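Local coordinates for protein 3-hydroxy-3-methylglutaryl-CoA lyase (Acinetobacter baumannii, PDB 6NDS) that is a lyase of the HMGL-like family with a TIM-barrel fold, and binds a zinc ion and coenzyme A, at residues 105-110 / 144-149; 109-114 / 124-129; 195-200 / 227-232. All blocks are in the same frame, centred on the assembly; numbering follows the deposited sequence. Where two conformers were deposited one is given.

Contact 1 (105-110 / 144-149)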
loop_
_atom_site.group_PDB
_atom_site.type_symbol
_atom_site.label_atom_id
_atom_site.label_comp_id
_atom_site.label_asym_id
_atom_site.label_seq_id
_atom_site.Cartn_x
_atom_site.Cartn_y
_atom_site.Cartn_z
ATOM N N ASN A 105 16.499 1.976 -27.520
ATOM C CA ASN A 105 16.817 3.401 -27.473
ATOM C C ASN A 105 17.743 3.733 -26.317
ATOM O O ASN A 105 18.455 4.745 -26.364
ATOM C CB ASN A 105 15.560 4.260 -27.316
ATOM C CG ASN A 105 14.564 4.094 -28.455
ATOM O OD1 ASN A 105 13.352 4.109 -28.221
ATOM N ND2 ASN A 105 15.059 3.962 -29.693
ATOM N N GLU A 106 17.705 2.925 -25.267
ATOM C CA GLU A 106 18.476 3.172 -24.060
ATOM C C GLU A 106 18.851 1.836 -23.442
ATOM O O GLU A 106 18.037 0.908 -23.404
ATOM C CB GLU A 106 17.675 4.023 -23.073
ATOM C CG GLU A 106 18.399 4.405 -21.790
ATOM C CD GLU A 106 17.649 5.509 -21.034
ATOM O OE1 GLU A 106 16.862 5.188 -20.113
ATOM O OE2 GLU A 106 17.832 6.697 -21.381
ATOM N N LEU A 107 20.093 1.740 -22.985
ATOM C CA LEU A 107 20.602 0.547 -22.331
ATOM C C LEU A 107 20.648 0.803 -20.831
ATOM O O LEU A 107 21.342 1.721 -20.380
ATOM C CB LEU A 107 21.992 0.196 -22.866
ATOM C CG LEU A 107 22.057 -0.647 -24.147
ATOM C CD1 LEU A 107 21.220 -0.091 -25.277
ATOM C CD2 LEU A 107 23.522 -0.798 -24.572
ATOM N N ASN A 108 19.909 -0.006 -20.072
ATOM C CA ASN A 108 19.850 0.083 -18.612
ATOM C C ASN A 108 20.816 -0.945 -18.027
ATOM O O ASN A 108 20.516 -2.142 -17.976
ATOM C CB ASN A 108 18.430 -0.150 -18.116
ATOM C CG ASN A 108 18.326 -0.084 -16.616
ATOM O OD1 ASN A 108 19.169 0.530 -15.958
ATOM N ND2 ASN A 108 17.291 -0.721 -16.056
ATOM N N LEU A 109 21.982 -0.464 -17.599
ATOM C CA LEU A 109 22.990 -1.307 -16.969
ATOM C C LEU A 109 22.596 -1.557 -15.520
ATOM O O LEU A 109 22.135 -0.649 -14.833
ATOM C CB LEU A 109 24.364 -0.634 -17.010
ATOM C CG LEU A 109 24.805 0.157 -18.247
ATOM C CD1 LEU A 109 26.274 0.542 -18.135
ATOM C CD2 LEU A 109 24.575 -0.622 -19.511
ATOM N N VAL A 110 22.784 -2.793 -15.047
ATOM C CA VAL A 110 22.340 -3.152 -13.702
ATOM C C VAL A 110 23.433 -3.907 -12.955
ATOM O O VAL A 110 23.986 -4.884 -13.468
ATOM C CB VAL A 110 21.052 -3.997 -13.734
ATOM C CG1 VAL A 110 20.640 -4.398 -12.306
ATOM C CG2 VAL A 110 19.923 -3.236 -14.413
ATOM N N THR A 144 24.470 5.069 -28.505
ATOM C CA THR A 144 23.251 4.814 -27.749
ATOM C C THR A 144 23.323 5.657 -26.481
ATOM O O THR A 144 24.257 6.444 -26.297
ATOM C CB THR A 144 23.090 3.322 -27.440
ATOM O OG1 THR A 144 21.783 3.078 -26.906
ATOM C CG2 THR A 144 24.144 2.865 -26.438
ATOM N N GLN A 145 22.327 5.508 -25.612
ATOM C CA GLN A 145 22.341 6.202 -24.332
ATOM C C GLN A 145 22.148 5.197 -23.205
ATOM O O GLN A 145 21.682 4.076 -23.416
ATOM C CB GLN A 145 21.290 7.311 -24.267
ATOM C CG GLN A 145 19.863 6.870 -24.429
ATOM C CD GLN A 145 18.953 8.054 -24.686
ATOM O OE1 GLN A 145 19.195 8.840 -25.599
ATOM N NE2 GLN A 145 17.917 8.202 -23.868
ATOM N N PHE A 146 22.546 5.608 -21.998
ATOM C CA PHE A 146 22.746 4.690 -20.888
ATOM C C PHE A 146 22.004 5.162 -19.652
ATOM O O PHE A 146 21.815 6.365 -19.434
ATOM C CB PHE A 146 24.234 4.545 -20.511
ATOM C CG PHE A 146 25.111 4.066 -21.636
ATOM C CD1 PHE A 146 25.010 2.768 -22.105
ATOM C CD2 PHE A 146 26.054 4.905 -22.200
ATOM C CE1 PHE A 146 25.821 2.321 -23.131
ATOM C CE2 PHE A 146 26.874 4.462 -23.230
ATOM C CZ PHE A 146 26.753 3.165 -23.691
ATOM N N ASN A 147 21.573 4.187 -18.860
ATOM C CA ASN A 147 21.080 4.369 -17.505
ATOM C C ASN A 147 21.862 3.422 -16.608
ATOM O O ASN A 147 22.146 2.292 -17.010
ATOM C CB ASN A 147 19.584 4.055 -17.426
ATOM C CG ASN A 147 18.967 4.449 -16.091
ATOM O OD1 ASN A 147 18.610 5.612 -15.891
ATOM N ND2 ASN A 147 18.829 3.478 -15.177
ATOM N N GLY A 148 22.232 3.882 -15.413
ATOM C CA GLY A 148 22.920 3.013 -14.474
ATOM C C GLY A 148 22.051 2.695 -13.272
ATOM O O GLY A 148 21.651 3.606 -12.538
ATOM N N THR A 149 21.747 1.418 -13.056
ATOM C CA THR A 149 20.923 0.993 -11.929
ATOM C C THR A 149 21.781 0.430 -10.808
ATOM O O THR A 149 22.707 -0.354 -11.045
ATOM C CB THR A 149 19.901 -0.064 -12.358
ATOM O OG1 THR A 149 18.953 0.518 -13.259
ATOM C CG2 THR A 149 19.142 -0.630 -11.151
HETATM O O HOH W 1 17.419 7.018 -17.984
HETATM O O HOH W 2 20.073 8.126 -20.855
HETATM O O HOH W 3 16.307 -0.397 -13.364
#
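Leu-107 lies alongside Phe-146, the two side chains pointing the same way from neighbouring parallel strands, with Leu-107 CB 4.0 Å from Phe-146 CD1. Helix 126-140 covers this apolar face, Ile-136 and Leu-140 packing on the ring. The other face is mostly polar. Asn-108 OD1 is gripped twice: Thr-149 OG1 donates on a lone pair in the carbonyl plane at 2.7 Å, and Asn-147 ND2 comes from above that plane, 57° out of it, at 3.1 Å. The two asparagine side chains run side by side, their amide planes turned 70° against each other. Asn-147 ND2 also reaches Thr-183 OG1, and Asn-108 ND2 bonds Glu-55, so the network runs across several strands. Gln-145 NE2 meets Glu-106 OE2 on its anti side, tilted 30° out of the carboxylate plane, at 2.9 Å; that oxygen is salt-bridged to Arg-53, while a water joins Glu-106 OE1 to Asn-147 OD1. Between the faces runs the backbone ladder: Leu-107 N bonds Gln-145 O (2.9 Å) and Leu-107 O accepts from Asn-147 N (2.9 Å). An apolar face under helices and a hydrogen-bonded polar face lining the interior are the layout of adjacent strands in a TIM barrel.

Contact 2 (109-114 / 124-129)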
loop_
_atom_site.group_PDB
_atom_site.type_symbol
_atom_site.label_atom_id
_atom_site.label_comp_id
_atom_site.label_asym_id
_atom_site.label_seq_id
_atom_site.Cartn_x
_atom_site.Cartn_y
_atom_site.Cartn_z
ATOM N N LEU A 109 21.982 -0.464 -17.599
ATOM C CA LEU A 109 22.990 -1.307 -16.969
ATOM C C LEU A 109 22.596 -1.557 -15.520
ATOM O O LEU A 109 22.135 -0.649 -14.833
ATOM C CB LEU A 109 24.364 -0.634 -17.010
ATOM C CG LEU A 109 24.805 0.157 -18.247
ATOM C CD1 LEU A 109 26.274 0.542 -18.135
ATOM C CD2 LEU A 109 24.575 -0.622 -19.511
ATOM N N VAL A 110 22.784 -2.793 -15.047
ATOM C CA VAL A 110 22.340 -3.152 -13.702
ATOM C C VAL A 110 23.433 -3.907 -12.955
ATOM O O VAL A 110 23.986 -4.884 -13.468
ATOM C CB VAL A 110 21.052 -3.997 -13.734
ATOM C CG1 VAL A 110 20.640 -4.398 -12.306
ATOM C CG2 VAL A 110 19.923 -3.236 -14.413
ATOM N N LEU A 111 23.716 -3.472 -11.729
ATOM C CA LEU A 111 24.433 -4.289 -10.758
ATOM C C LEU A 111 23.798 -4.052 -9.389
ATOM O O LEU A 111 22.996 -3.130 -9.210
ATOM C CB LEU A 111 25.943 -3.992 -10.753
ATOM C CG LEU A 111 26.484 -2.930 -9.795
ATOM C CD1 LEU A 111 28.018 -2.974 -9.793
ATOM C CD2 LEU A 111 25.977 -1.534 -10.140
ATOM N N SER A 112 24.120 -4.917 -8.425
ATOM C CA SER A 112 23.586 -4.800 -7.069
ATOM C C SER A 112 24.621 -4.212 -6.119
ATOM O O SER A 112 25.813 -4.500 -6.233
ATOM C CB SER A 112 23.131 -6.166 -6.544
ATOM O OG SER A 112 22.166 -6.738 -7.414
ATOM N N ALA A 113 24.161 -3.387 -5.166
ATOM C CA ALA A 113 25.063 -2.898 -4.126
ATOM C C ALA A 113 25.521 -4.018 -3.204
ATOM O O ALA A 113 26.557 -3.888 -2.544
ATOM C CB ALA A 113 24.379 -1.803 -3.298
ATOM N N SER A 114 24.749 -5.095 -3.126
ATOM C CA SER A 114 25.105 -6.267 -2.344
ATOM C C SER A 114 25.981 -7.183 -3.187
ATOM O O SER A 114 25.556 -7.621 -4.262
ATOM C CB SER A 114 23.843 -7.007 -1.911
ATOM O OG SER A 114 24.143 -8.352 -1.571
ATOM N N MET A 124 28.772 -12.596 -11.036
ATOM C CA MET A 124 30.061 -11.920 -10.991
ATOM C C MET A 124 30.048 -10.886 -9.877
ATOM O O MET A 124 28.991 -10.491 -9.371
ATOM C CB MET A 124 30.413 -11.267 -12.333
ATOM C CG MET A 124 29.365 -10.339 -12.881
ATOM S SD MET A 124 29.760 -9.725 -14.542
ATOM C CE MET A 124 28.110 -9.482 -15.176
ATOM N N THR A 125 31.248 -10.467 -9.488
ATOM C CA THR A 125 31.383 -9.444 -8.471
ATOM C C THR A 125 30.973 -8.089 -9.034
ATOM O O THR A 125 30.828 -7.904 -10.249
ATOM C CB THR A 125 32.823 -9.359 -7.972
ATOM O OG1 THR A 125 33.676 -8.991 -9.065
ATOM C CG2 THR A 125 33.296 -10.697 -7.414
ATOM N N LYS A 126 30.799 -7.127 -8.124
ATOM C CA LYS A 126 30.539 -5.758 -8.551
ATOM C C LYS A 126 31.684 -5.218 -9.401
ATOM O O LYS A 126 31.449 -4.511 -10.389
ATOM C CB LYS A 126 30.305 -4.868 -7.334
ATOM C CG LYS A 126 29.001 -5.151 -6.622
ATOM C CD LYS A 126 28.818 -4.211 -5.435
ATOM C CE LYS A 126 29.557 -4.679 -4.216
ATOM N NZ LYS A 126 29.264 -3.773 -3.076
ATOM N N ALA A 127 32.930 -5.539 -9.034
ATOM C CA ALA A 127 34.067 -5.076 -9.823
ATOM C C ALA A 127 34.013 -5.639 -11.235
ATOM O O ALA A 127 34.323 -4.936 -12.205
ATOM C CB ALA A 127 35.388 -5.466 -9.152
ATOM N N GLN A 128 33.624 -6.910 -11.369
ATOM C CA GLN A 128 33.493 -7.503 -12.697
ATOM C C GLN A 128 32.353 -6.865 -13.473
ATOM O O GLN A 128 32.467 -6.660 -14.685
ATOM C CB GLN A 128 33.288 -9.011 -12.592
ATOM C CG GLN A 128 34.521 -9.748 -12.097
ATOM C CD GLN A 128 34.266 -11.214 -11.804
ATOM O OE1 GLN A 128 33.346 -11.563 -11.067
ATOM N NE2 GLN A 128 35.093 -12.081 -12.377
ATOM N N SER A 129 31.245 -6.549 -12.796
ATOM C CA SER A 129 30.154 -5.849 -13.469
ATOM C C SER A 129 30.637 -4.519 -14.034
ATOM O O SER A 129 30.360 -4.183 -15.193
ATOM C CB SER A 129 28.985 -5.638 -12.503
ATOM O OG SER A 129 28.204 -6.823 -12.371
HETATM O O HOH W 4 26.122 -6.565 -13.930
#
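Lys-126 NZ is held by two oxygens: it donates to Ala-113 O across the contact at 2.8 Å and forms a salt bridge with Glu-166 of helix 164-176. The ammonium approaches Ala-113 O from above the carbonyl plane, 40° out of it. The lysine reaches there by a bend halfway along its chain (chi3 -82°), which carries the methylenes past the end of strand 106-112; on the way Lys-126 CD passes close to Ser-112 O, at 3.1 Å.

Alongside the lysine's base, Leu-111 packs between strand and helix. Its CD1 lies against Lys-126 CB at 3.9 Å, the two side chains crossing at about a right angle, and its CB touches Ser-129 CB one turn on. A water adds a polar link beside this apolar patch, donating to Val-110 O at 2.8 Å and accepting from Ser-129 OG at 2.6 Å. The serine oxygen in turn takes a hydrogen bond from Asn-118 ND2, so helix 115-122 is tied in as well.

The C-terminal end of a barrel strand thus meets the first turn of an outer-layer helix. Helix 126-140 starts in a capping box: Thr-125 OG1 accepts from Gln-128 N at 3.1 Å, and Gln-128 OE1 takes Thr-125 N on a lone pair, in the carbonyl plane, at 2.8 Å. On the strand side, Ser-112 OG is bonded to His-117, and the side chain of Ser-112 lies about 7 Å from coenzyme A.

A lysine in the first turn sits where the helix dipole would probably disfavour a positive charge. Carrying the ammonium away to a backbone carbonyl and to Glu-166 likely offsets that cost, and it ties the helix start to the loop after the strand by a hydrogen bond and to helix 164-176 by charge.

Contact 3 (195-200 / 227-232). With ACT (acetate ion), chain E; ACT (acetate ion), chain D.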
loop_
_atom_site.group_PDB
_atom_site.type_symbol
_atom_site.label_atom_id
_atom_site.label_comp_id
_atom_site.label_asym_id
_atom_site.label_seq_id
_atom_site.Cartn_x
_atom_site.Cartn_y
_atom_site.Cartn_z
ATOM N N GLN A 195 14.298 6.472 5.503
ATOM C CA GLN A 195 15.492 6.053 4.777
ATOM C C GLN A 195 15.475 6.572 3.347
ATOM O O GLN A 195 16.497 7.047 2.832
ATOM C CB GLN A 195 15.575 4.529 4.794
ATOM C CG GLN A 195 16.632 3.906 3.903
ATOM C CD GLN A 195 16.322 2.434 3.661
ATOM O OE1 GLN A 195 15.160 2.054 3.580
ATOM N NE2 GLN A 195 17.357 1.606 3.559
ATOM N N VAL A 196 14.314 6.497 2.692
ATOM C CA VAL A 196 14.197 6.997 1.326
ATOM C C VAL A 196 14.516 8.485 1.267
ATOM O O VAL A 196 15.252 8.941 0.387
ATOM C CB VAL A 196 12.796 6.696 0.771
ATOM C CG1 VAL A 196 12.534 7.513 -0.497
ATOM C CG2 VAL A 196 12.667 5.194 0.488
ATOM N N LYS A 197 13.969 9.274 2.200
ATOM C CA LYS A 197 14.250 10.711 2.150
ATOM C C LYS A 197 15.743 10.987 2.306
ATOM O O LYS A 197 16.301 11.841 1.604
ATOM C CB LYS A 197 13.432 11.452 3.209
ATOM C CG LYS A 197 11.949 11.563 2.822
ATOM C CD LYS A 197 11.180 12.458 3.782
ATOM C CE LYS A 197 9.715 12.596 3.358
ATOM N NZ LYS A 197 9.023 13.657 4.167
ATOM N N ARG A 198 16.416 10.250 3.199
ATOM C CA ARG A 198 17.840 10.469 3.428
ATOM C C ARG A 198 18.659 10.126 2.188
ATOM O O ARG A 198 19.521 10.908 1.764
ATOM C CB ARG A 198 18.302 9.649 4.631
ATOM C CG ARG A 198 19.800 9.663 4.855
ATOM C CD ARG A 198 20.175 8.961 6.158
ATOM N NE ARG A 198 19.868 7.529 6.141
ATOM C CZ ARG A 198 18.844 6.968 6.786
ATOM N NH1 ARG A 198 18.008 7.713 7.503
ATOM N NH2 ARG A 198 18.661 5.658 6.723
ATOM N N ILE A 199 18.399 8.962 1.588
ATOM C CA ILE A 199 19.192 8.528 0.443
ATOM C C ILE A 199 18.899 9.401 -0.772
ATOM O O ILE A 199 19.823 9.829 -1.478
ATOM C CB ILE A 199 18.948 7.036 0.145
ATOM C CG1 ILE A 199 19.586 6.159 1.236
ATOM C CG2 ILE A 199 19.512 6.676 -1.231
ATOM C CD1 ILE A 199 19.304 4.646 1.094
ATOM N N VAL A 200 17.620 9.686 -1.034
ATOM C CA VAL A 200 17.276 10.476 -2.212
ATOM C C VAL A 200 17.803 11.903 -2.082
ATOM O O VAL A 200 18.310 12.477 -3.055
ATOM C CB VAL A 200 15.759 10.453 -2.458
ATOM C CG1 VAL A 200 15.382 11.488 -3.509
ATOM C CG2 VAL A 200 15.309 9.053 -2.898
ATOM N N VAL A 227 7.221 6.204 -2.602
ATOM C CA VAL A 227 7.135 7.132 -3.734
ATOM C C VAL A 227 6.859 8.541 -3.239
ATOM O O VAL A 227 7.525 9.499 -3.645
ATOM C CB VAL A 227 6.045 6.694 -4.731
ATOM C CG1 VAL A 227 5.786 7.823 -5.756
ATOM C CG2 VAL A 227 6.480 5.431 -5.430
ATOM N N LEU A 228 5.831 8.697 -2.404
ATOM C CA LEU A 228 5.460 10.038 -1.960
ATOM C C LEU A 228 6.570 10.665 -1.124
ATOM O O LEU A 228 6.837 11.870 -1.236
ATOM C CB LEU A 228 4.134 9.981 -1.187
ATOM C CG LEU A 228 3.391 11.312 -1.016
ATOM C CD1 LEU A 228 3.142 11.965 -2.364
ATOM C CD2 LEU A 228 2.072 11.090 -0.272
ATOM N N ALA A 229 7.247 9.867 -0.291
ATOM C CA ALA A 229 8.367 10.396 0.486
ATOM C C ALA A 229 9.492 10.880 -0.422
ATOM O O ALA A 229 10.081 11.942 -0.178
ATOM C CB ALA A 229 8.899 9.346 1.464
ATOM N N ALA A 230 9.817 10.108 -1.465
ATOM C CA ALA A 230 10.838 10.539 -2.423
ATOM C C ALA A 230 10.402 11.798 -3.167
ATOM O O ALA A 230 11.203 12.717 -3.380
ATOM C CB ALA A 230 11.139 9.413 -3.422
ATOM N N TYR A 231 9.131 11.855 -3.579
ATOM C CA TYR A 231 8.614 13.048 -4.251
ATOM C C TYR A 231 8.738 14.283 -3.366
ATOM O O TYR A 231 9.078 15.376 -3.849
ATOM C CB TYR A 231 7.152 12.821 -4.646
ATOM C CG TYR A 231 6.549 13.956 -5.460
ATOM C CD1 TYR A 231 6.602 13.951 -6.843
ATOM C CD2 TYR A 231 5.934 15.028 -4.830
ATOM C CE1 TYR A 231 6.047 14.987 -7.584
ATOM C CE2 TYR A 231 5.387 16.066 -5.559
ATOM C CZ TYR A 231 5.445 16.041 -6.930
ATOM O OH TYR A 231 4.894 17.089 -7.643
ATOM N N GLU A 232 8.470 14.131 -2.066
ATOM C CA GLU A 232 8.518 15.260 -1.143
ATOM C C GLU A 232 9.913 15.872 -1.025
ATOM O O GLU A 232 10.023 17.056 -0.683
ATOM C CB GLU A 232 7.984 14.827 0.235
ATOM C CG GLU A 232 6.460 14.559 0.230
ATOM C CD GLU A 232 5.922 13.939 1.519
ATOM O OE1 GLU A 232 6.725 13.509 2.377
ATOM O OE2 GLU A 232 4.677 13.878 1.667
HETATM C C ACT E . 15.846 5.061 9.195
HETATM O O ACT E . 16.127 4.157 8.357
HETATM O OXT ACT E . 16.572 6.005 9.619
HETATM C CH3 ACT E . 14.411 5.021 9.799
HETATM C C ACT D . 1.596 19.085 -6.452
HETATM O O ACT D . 2.850 18.936 -6.508
HETATM O OXT ACT D . 0.799 18.773 -5.518
HETATM C CH3 ACT D . 0.927 19.744 -7.698
HETATM O O HOH W 5 6.617 14.002 4.744
#
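Two consecutive helices of the TIM-barrel's outer layer, 193-203 and 223-232, pack against each other here, with strand 212-216 between them in the chain. The short segments run in broadly the same direction, crossing at -38°, and their axes come within 8.5 Å of each other. Ala-229 and Ala-230 allow that approach; the closest CA atoms, those of Lys-197 and Ala-230, are 5.7 Å apart.

Ala-230 carries the apolar part. Val-196 CG1 rests on Ala-230 CB at 3.8 Å, and from the next turn Val-200 CG2 reaches the same methyl at 4.2 Å. The two valines also lean on the barrel wall, Val-196 on Phe-216 and Val-200 on Leu-212 and Leu-214, while Ala-230 touches Phe-238 of strand 237-240. The methyl is thus wedged between the valines of the neighbouring helix and strand 237-240.

Toward the outside Lys-197 stretches across the helix pair. Its chain is extended beyond CG, and with CG beside the backbone N (chi1 -74°) it passes over Ala-229, Lys-197 CE lying 3.8 Å from Ala-229 CB and Lys-197 CG 3.6 Å from Ala-229 O. At its end Lys-197 NZ forms a salt bridge with Glu-232 OE1 at 2.9 Å, met nearly along the C-O axis.

On the far flank of helix 193-203, Arg-198 NH1 donates to an acetate ion, probably from the crystallisation liquor, at the guanidinium edge, and Arg-198 NH2 is salt-bridged to Glu-164. Leu-228 turns the other way, to pack on Thr-225 of the second subunit.

The interface is therefore graded: valine and alanine methyls fill the buried side, and the lysine lays its methylenes over the seam before pairing its charge at the solvent-facing side, where water would probably weaken the bridge.

All three contacts belong to one parallel-stranded TIM barrel. Contacts 1 and 2 start from the same strand, 106-112, and share Leu-109 and Val-110; their centres are 14 Å apart, and they touch where Thr-149 O meets Leu-111 CD2 at 3.6 Å. Contact 1 joins that strand to its sheet neighbour 145-151, contact 2 to helix 126-140; together they cover one beta-alpha-beta crossover, with helix 115-122 as an extra helix before 126-140. Contact 3 follows later, between two outer helices, its centre 23 Å from contact 1 and 24 Å from contact 2, with no touch. The three represent strand pairing, helix on strand and helix on helix in the barrel; contacts 1 and 2 lie near the coenzyme A.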